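Local coordinates for protein GntR family transcriptional regulator (Streptococcus agalactiae, PDB 7B5U) that binds the second messenger c-di-AMP through its dimeric RCK_C domain, the effector-binding part of a GntR-family regulator that probably controls transcription by binding DNA, at residues A4-I9 / I59-D64; I8-D13 / S51-G56; I37-K42 / Q55-F60. One frame throughout, in Å; residues are numbered along the deposited sequence. Where two conformers were deposited one is given.

Contact 1: A4-I9 / I59-D64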
# COMPACT_ATOMS: atom_id res chain seq x y z
N ALA A 4 9.42 -5.97 3.76
CA ALA A 4 10.13 -5.85 2.50
C ALA A 4 9.17 -6.13 1.34
O ALA A 4 8.48 -7.15 1.36
CB ALA A 4 11.29 -6.83 2.45
N PRO A 5 9.11 -5.27 0.33
CA PRO A 5 8.16 -5.51 -0.76
C PRO A 5 8.58 -6.67 -1.65
O PRO A 5 9.77 -6.92 -1.87
CB PRO A 5 8.19 -4.19 -1.56
CG PRO A 5 8.83 -3.20 -0.66
CD PRO A 5 9.77 -3.96 0.22
N TYR A 6 7.58 -7.39 -2.13
CA TYR A 6 7.75 -8.26 -3.28
C TYR A 6 7.83 -7.42 -4.55
O TYR A 6 7.29 -6.31 -4.62
CB TYR A 6 6.55 -9.19 -3.40
CG TYR A 6 6.44 -10.18 -2.27
CD1 TYR A 6 5.68 -9.89 -1.15
CD2 TYR A 6 7.11 -11.39 -2.32
CE1 TYR A 6 5.58 -10.79 -0.11
CE2 TYR A 6 7.01 -12.30 -1.28
CZ TYR A 6 6.25 -11.99 -0.18
OH TYR A 6 6.15 -12.88 0.87
N GLU A 7 8.48 -7.98 -5.57
CA GLU A 7 8.61 -7.34 -6.87
C GLU A 7 8.15 -8.32 -7.93
O GLU A 7 8.64 -9.46 -7.97
CB GLU A 7 10.07 -6.95 -7.13
CG GLU A 7 10.30 -6.22 -8.46
CD GLU A 7 11.75 -5.84 -8.70
OE1 GLU A 7 12.04 -5.26 -9.76
OE2 GLU A 7 12.61 -6.12 -7.83
N ILE A 8 7.21 -7.91 -8.78
CA ILE A 8 6.84 -8.71 -9.95
C ILE A 8 6.95 -7.86 -11.20
O ILE A 8 6.63 -6.66 -11.19
CB ILE A 8 5.43 -9.34 -9.84
CG1 ILE A 8 4.34 -8.28 -9.70
CG2 ILE A 8 5.38 -10.37 -8.72
CD1 ILE A 8 2.94 -8.85 -9.83
N ILE A 9 7.42 -8.47 -12.28
CA ILE A 9 7.47 -7.84 -13.59
C ILE A 9 6.28 -8.36 -14.39
O ILE A 9 6.19 -9.56 -14.66
CB ILE A 9 8.79 -8.17 -14.32
CG1 ILE A 9 10.01 -7.73 -13.49
CG2 ILE A 9 8.79 -7.52 -15.70
CD1 ILE A 9 11.33 -8.27 -14.02
N ILE A 59 5.97 -4.08 -10.36
CA ILE A 59 5.06 -3.74 -9.26
C ILE A 59 5.72 -4.19 -7.97
O ILE A 59 6.08 -5.36 -7.81
CB ILE A 59 3.69 -4.43 -9.41
CG1 ILE A 59 3.06 -4.21 -10.79
CG2 ILE A 59 2.75 -4.02 -8.27
CD1 ILE A 59 1.74 -4.92 -10.93
N PHE A 60 5.87 -3.25 -7.03
CA PHE A 60 6.40 -3.52 -5.70
C PHE A 60 5.24 -3.47 -4.72
O PHE A 60 4.48 -2.50 -4.71
CB PHE A 60 7.44 -2.45 -5.33
CG PHE A 60 8.67 -2.49 -6.21
CD1 PHE A 60 8.68 -1.85 -7.44
CD2 PHE A 60 9.81 -3.16 -5.80
CE1 PHE A 60 9.80 -1.90 -8.26
CE2 PHE A 60 10.94 -3.20 -6.62
CZ PHE A 60 10.93 -2.57 -7.84
N PHE A 61 5.08 -4.51 -3.90
CA PHE A 61 3.91 -4.59 -3.03
C PHE A 61 4.25 -5.34 -1.75
O PHE A 61 5.15 -6.19 -1.73
CB PHE A 61 2.72 -5.27 -3.73
CG PHE A 61 2.99 -6.69 -4.16
CD1 PHE A 61 2.65 -7.75 -3.34
CD2 PHE A 61 3.56 -6.96 -5.40
CE1 PHE A 61 2.90 -9.06 -3.74
CE2 PHE A 61 3.81 -8.27 -5.79
CZ PHE A 61 3.46 -9.32 -4.97
N VAL A 62 3.53 -5.02 -0.68
CA VAL A 62 3.67 -5.72 0.59
C VAL A 62 2.53 -6.73 0.75
O VAL A 62 1.45 -6.60 0.17
CB VAL A 62 3.78 -4.79 1.82
CG1 VAL A 62 5.03 -3.94 1.71
CG2 VAL A 62 2.52 -3.95 2.00
N GLY A 63 2.81 -7.74 1.55
CA GLY A 63 1.91 -8.86 1.77
C GLY A 63 2.70 -10.01 2.38
O GLY A 63 3.74 -9.81 3.00
N ASP A 64 2.14 -11.21 2.26
CA ASP A 64 2.86 -12.42 2.63
C ASP A 64 2.99 -13.31 1.39
O ASP A 64 2.65 -12.91 0.28
CB ASP A 64 2.22 -13.08 3.85
CG ASP A 64 0.82 -13.58 3.60
OD1 ASP A 64 0.17 -14.01 4.59
OD2 ASP A 64 0.36 -13.59 2.44
O HOH W 1 5.79 -7.44 2.51
O HOH W 2 6.70 -10.83 3.21

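Contact 2: I8-D13 / S51-G56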
# COMPACT_ATOMS: atom_id res chain seq x y z
N ILE A 8 7.21 -7.91 -8.78
CA ILE A 8 6.84 -8.71 -9.95
C ILE A 8 6.95 -7.86 -11.20
O ILE A 8 6.63 -6.66 -11.19
CB ILE A 8 5.43 -9.34 -9.84
CG1 ILE A 8 4.34 -8.28 -9.70
CG2 ILE A 8 5.38 -10.37 -8.72
CD1 ILE A 8 2.94 -8.85 -9.83
N ILE A 9 7.42 -8.47 -12.28
CA ILE A 9 7.47 -7.84 -13.59
C ILE A 9 6.28 -8.36 -14.39
O ILE A 9 6.19 -9.56 -14.66
CB ILE A 9 8.79 -8.17 -14.32
CG1 ILE A 9 10.01 -7.73 -13.49
CG2 ILE A 9 8.79 -7.52 -15.70
CD1 ILE A 9 11.33 -8.27 -14.02
N VAL A 10 5.36 -7.46 -14.75
CA VAL A 10 4.14 -7.87 -15.44
C VAL A 10 4.40 -7.96 -16.94
O VAL A 10 3.92 -7.13 -17.74
CB VAL A 10 2.91 -7.03 -15.03
CG1 VAL A 10 2.56 -7.33 -13.58
CG2 VAL A 10 3.15 -5.52 -15.21
N SER A 11 5.15 -8.97 -17.33
CA SER A 11 5.62 -9.12 -18.70
C SER A 11 4.69 -9.95 -19.58
O SER A 11 4.87 -9.96 -20.80
CB SER A 11 7.02 -9.75 -18.70
OG SER A 11 7.01 -10.98 -18.00
N GLU A 12 3.71 -10.63 -19.01
CA GLU A 12 2.80 -11.46 -19.79
C GLU A 12 1.54 -10.67 -20.14
O GLU A 12 1.19 -9.69 -19.49
CB GLU A 12 2.43 -12.71 -18.99
CG GLU A 12 3.63 -13.61 -18.69
CD GLU A 12 4.07 -14.48 -19.87
OE1 GLU A 12 3.32 -14.58 -20.86
OE2 GLU A 12 5.17 -15.07 -19.79
N ASP A 13 0.87 -11.12 -21.20
CA ASP A 13 -0.42 -10.52 -21.55
C ASP A 13 -1.43 -10.76 -20.44
O ASP A 13 -1.43 -11.82 -19.79
CB ASP A 13 -0.94 -11.12 -22.86
CG ASP A 13 -0.06 -10.82 -24.04
OD1 ASP A 13 0.62 -9.77 -24.03
OD2 ASP A 13 -0.07 -11.63 -25.00
N SER A 51 -2.90 5.60 -10.85
CA SER A 51 -1.72 5.07 -11.53
C SER A 51 -2.11 3.84 -12.34
O SER A 51 -2.90 3.01 -11.89
CB SER A 51 -0.66 4.72 -10.50
OG SER A 51 -0.04 5.89 -9.97
N VAL A 52 -1.55 3.74 -13.55
CA VAL A 52 -1.89 2.67 -14.49
C VAL A 52 -0.76 1.65 -14.51
O VAL A 52 0.42 1.99 -14.36
CB VAL A 52 -2.14 3.25 -15.90
CG1 VAL A 52 -2.50 2.16 -16.90
CG2 VAL A 52 -3.25 4.29 -15.84
N ILE A 53 -1.13 0.38 -14.64
CA ILE A 53 -0.15 -0.69 -14.75
C ILE A 53 -0.06 -1.10 -16.21
O ILE A 53 -1.05 -1.52 -16.82
CB ILE A 53 -0.51 -1.87 -13.83
CG1 ILE A 53 -0.56 -1.39 -12.38
CG2 ILE A 53 0.51 -2.99 -13.99
CD1 ILE A 53 -1.06 -2.44 -11.41
N GLU A 54 1.14 -0.99 -16.78
CA GLU A 54 1.39 -1.29 -18.19
C GLU A 54 2.33 -2.48 -18.32
O GLU A 54 3.08 -2.81 -17.40
CB GLU A 54 2.04 -0.10 -18.89
CG GLU A 54 1.47 1.27 -18.53
CD GLU A 54 0.24 1.62 -19.33
OE1 GLU A 54 -0.38 0.70 -19.89
OE2 GLU A 54 -0.10 2.82 -19.38
N GLN A 55 2.30 -3.10 -19.49
CA GLN A 55 3.10 -4.31 -19.67
C GLN A 55 4.58 -4.00 -19.52
O GLN A 55 5.09 -3.01 -20.05
CB GLN A 55 2.83 -4.95 -21.03
CG GLN A 55 3.42 -6.35 -21.11
CD GLN A 55 2.89 -7.13 -22.29
OE1 GLN A 55 3.28 -6.88 -23.44
NE2 GLN A 55 2.00 -8.08 -22.03
N GLY A 56 5.28 -4.87 -18.79
CA GLY A 56 6.69 -4.68 -18.53
C GLY A 56 6.99 -3.90 -17.27
O GLY A 56 8.16 -3.87 -16.85

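Contact 3: I37-K42 / Q55-F60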
# COMPACT_ATOMS: atom_id res chain seq x y z
N ILE A 37 5.34 1.64 -8.41
CA ILE A 37 5.37 1.11 -9.77
C ILE A 37 6.63 1.63 -10.44
O ILE A 37 6.93 2.83 -10.36
CB ILE A 37 4.15 1.54 -10.60
CG1 ILE A 37 2.85 1.05 -9.95
CG2 ILE A 37 4.27 1.02 -12.03
CD1 ILE A 37 1.64 1.77 -10.48
N GLU A 38 7.36 0.74 -11.10
CA GLU A 38 8.46 1.16 -11.95
C GLU A 38 8.00 1.04 -13.39
O GLU A 38 7.56 -0.04 -13.82
CB GLU A 38 9.70 0.30 -11.73
CG GLU A 38 10.90 0.84 -12.49
CD GLU A 38 12.09 -0.09 -12.42
OE1 GLU A 38 12.03 -1.10 -11.68
OE2 GLU A 38 13.10 0.19 -13.10
N HIS A 39 8.07 2.15 -14.13
CA HIS A 39 7.59 2.23 -15.50
C HIS A 39 8.63 2.97 -16.31
O HIS A 39 8.99 4.10 -15.97
CB HIS A 39 6.27 3.00 -15.51
CG HIS A 39 5.72 3.24 -16.88
ND1 HIS A 39 5.30 2.21 -17.70
CD2 HIS A 39 5.54 4.38 -17.58
CE1 HIS A 39 4.87 2.72 -18.84
NE2 HIS A 39 5.00 4.03 -18.79
N GLU A 40 9.14 2.33 -17.37
CA GLU A 40 10.19 2.94 -18.19
C GLU A 40 11.38 3.39 -17.34
O GLU A 40 12.00 4.42 -17.59
CB GLU A 40 9.63 4.09 -19.04
CG GLU A 40 8.48 3.70 -19.95
CD GLU A 40 7.70 4.90 -20.48
OE1 GLU A 40 7.91 6.03 -19.98
OE2 GLU A 40 6.87 4.71 -21.39
N GLY A 41 11.67 2.60 -16.30
CA GLY A 41 12.80 2.87 -15.42
C GLY A 41 12.58 3.94 -14.38
O GLY A 41 13.50 4.23 -13.61
N LYS A 42 11.38 4.53 -14.32
CA LYS A 42 11.05 5.59 -13.38
C LYS A 42 10.12 5.04 -12.31
O LYS A 42 9.26 4.20 -12.60
CB LYS A 42 10.35 6.74 -14.12
CG LYS A 42 11.25 7.44 -15.15
CD LYS A 42 10.47 8.35 -16.09
CE LYS A 42 9.74 7.54 -17.17
NZ LYS A 42 9.11 8.42 -18.20
N GLN A 55 2.30 -3.10 -19.49
CA GLN A 55 3.10 -4.31 -19.67
C GLN A 55 4.58 -4.00 -19.52
O GLN A 55 5.09 -3.01 -20.05
CB GLN A 55 2.83 -4.95 -21.03
CG GLN A 55 3.42 -6.35 -21.11
CD GLN A 55 2.89 -7.13 -22.29
OE1 GLN A 55 3.28 -6.88 -23.44
NE2 GLN A 55 2.00 -8.08 -22.03
N GLY A 56 5.28 -4.87 -18.79
CA GLY A 56 6.69 -4.68 -18.53
C GLY A 56 6.99 -3.90 -17.27
O GLY A 56 8.16 -3.87 -16.85
N ASP A 57 6.00 -3.27 -16.66
CA ASP A 57 6.25 -2.54 -15.43
C ASP A 57 6.65 -3.49 -14.30
O ASP A 57 6.32 -4.68 -14.31
CB ASP A 57 5.00 -1.79 -14.99
CG ASP A 57 4.68 -0.59 -15.86
OD1 ASP A 57 5.48 -0.26 -16.77
OD2 ASP A 57 3.63 0.04 -15.63
N HIS A 58 7.36 -2.95 -13.31
CA HIS A 58 7.63 -3.68 -12.08
C HIS A 58 6.69 -3.16 -11.01
O HIS A 58 6.60 -1.95 -10.78
CB HIS A 58 9.07 -3.48 -11.61
CG HIS A 58 10.12 -3.93 -12.59
ND1 HIS A 58 11.28 -4.54 -12.18
CD2 HIS A 58 10.19 -3.84 -13.94
CE1 HIS A 58 12.02 -4.82 -13.23
NE2 HIS A 58 11.38 -4.40 -14.32
N ILE A 59 5.97 -4.08 -10.36
CA ILE A 59 5.06 -3.74 -9.26
C ILE A 59 5.72 -4.19 -7.97
O ILE A 59 6.08 -5.36 -7.81
CB ILE A 59 3.69 -4.43 -9.41
CG1 ILE A 59 3.06 -4.21 -10.79
CG2 ILE A 59 2.75 -4.02 -8.27
CD1 ILE A 59 1.74 -4.92 -10.93
N PHE A 60 5.87 -3.25 -7.03
CA PHE A 60 6.40 -3.52 -5.70
C PHE A 60 5.24 -3.47 -4.72
O PHE A 60 4.48 -2.50 -4.71
CB PHE A 60 7.44 -2.45 -5.33
CG PHE A 60 8.67 -2.49 -6.21
CD1 PHE A 60 8.68 -1.85 -7.44
CD2 PHE A 60 9.81 -3.16 -5.80
CE1 PHE A 60 9.80 -1.90 -8.26
CE2 PHE A 60 10.94 -3.20 -6.62
CZ PHE A 60 10.93 -2.57 -7.84
O HOH W 3 8.08 -0.46 -17.72

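Contact 1: A4-I9 / I59-D64
Residues 6-9 and 59-62 run antiparallel as neighbouring strands, their axes 4.8 Å apart at 149°, with Tyr6 facing Phe61 and Ile8 facing Ile59 in hydrogen-bonded pairs and Glu7 facing Phe60 in the non-hydrogen-bonded pair between them. Each hydrogen-bonded pair exchanges two backbone bonds, the shortest from Tyr6 N to Phe61 O at 2.7 Å. On the face carrying Tyr6 and Ile8, the Phe61 ring lies beneath Tyr6: CB of Tyr6 sits over the ring, 3.7 Å from its centroid, in a CH-pi contact. The two rings are nearly parallel but slid apart, and they barely overlap. Phe61 starts between its backbone N and carbonyl carbon (chi1 61°), which brings its ring back under Tyr6, while Ile8 CG2 meets the ring edge at Phe61 CE2 (3.9 Å). Water 2 connects Tyr6 OH to Gly63 O. On the other face Glu7, fully extended, runs beside Phe60 with CG over the aromatic face, 4.0 Å from the centroid; its OE1 goes on to bond His58 ND1. Helix 65-74, capped at its start by Asp64 OD2 on Val67 N, packs against Tyr6, Ile8, Ile59 and Phe61, whereas Phe60 turns to Val35 of strand 33-39 and to Leu3 of the second subunit.

Contact 2: I8-D13 / S51-G56
Val10 O receives the backbone N-H of Gly56 at 2.8 Å in an almost straight bond (178°), although the donor stands well above the carbonyl plane. Beside it, CG2 of Val10 lies 3.5 Å from Glu54 O and 3.9 Å from Ile53 CG2, the valine and isoleucine side chains crossing at about a right angle. The Gln55 side chain reaches past Val10 O toward residues 12-13: its CG rests 3.5 Å from Val10 O, and its amide NE2 bonds Asp13 OD1 (3.0 Å) and, weakly, Glu12 O (3.1 Å). With CG anti to the backbone N (chi1 -168°) and the chain extended beyond it, Gln55 spans the distance to Asp13. Amide and carboxylate are nearly coplanar, and OD1 is met on its anti side.

An inverse gamma turn centred on Val10 directs the chain out of the strand. The positive phi of Gly56 (91°), at backbone angles that call for glycine, bends the facing loop. Farther out, Asn76 binds Asp13 O, Phe75 packs on Val10, and Ile59 of strand 58-62 touches both Val10 and Ile53, while strand 52-53 pairs with strand 19-20.

Contact 3: I37-K42 / Q55-F60
Asp57 reaches across to His39 where strands 33-39 and 58-62 run antiparallel. Its CB lies 3.3 Å from Glu38 O and near Ile37 CG2. CG, anti to the carbonyl carbon of Asp57 (chi1 -72°), carries the carboxylate toward the imidazole. There OD1 accepts the ND1 hydrogen of His39 in a short, nearly straight bond of 2.6 Å. This oxygen lies in the histidine ring plane and is approached on its syn side, with carboxylate and ring turned 81° from each other. Water 3 gives a second hydrogen bond to OD1 and accepts one from Glu40 N. The other oxygen, OD2, lies 3.8 Å from Ile37 CG2 and accepts the backbone N-H of Glu54. The carboxylate therefore ties the end of strand 33-39 to the loop leading into strand 58-62, and its negative charge would be expected to favour a protonated His39.

Farther along the strands, Glu38 and His58 form a hydrogen-bonded pair, with Glu38 N 2.8 Å from His58 O and His58 N 3.0 Å from Glu38 O. Their side chains run side by side, placing Glu38 OE1 over one face of the His58 ring, 3.5 Å from CG; His58 ND1 instead bonds Glu7. Glu38 CB approaches the edge of the Phe60 ring. Beyond His39 a type I' turn makes a beta hairpin with a two-residue loop (Glu40-Gly41), alongside a salt bridge from Lys42 NZ to Glu40 OE1. The contact itself pairs 33-39 and 58-62, the two inner strands of the four-stranded antiparallel sheet of the RCK_C domain, with Ile37 near the c-di-AMP-binding residue Ile34.

How the contacts relate
From the N terminus, strand 6-9 pairs with strand 58-62 in contact 1, closing a loop of 49 residues. The chain leaving that strand meets the loop before 58-62 in contact 2, a smaller closure lying within the first. Contact 3 closes a 12-residue loop holding most of strand 42-45 and strand 52-53; it lies within contact 1 but overlaps contact 2 at residues 55-56 and runs past its end. Strand 58-62 is thus the common element, flanked by 6-9 in contact 1 and 33-39 in contact 3. Between contacts 2 and 3, Val10 N bonds Asp57 O (3.0 Å), and Ile9 CG1 packs on His58 CE1.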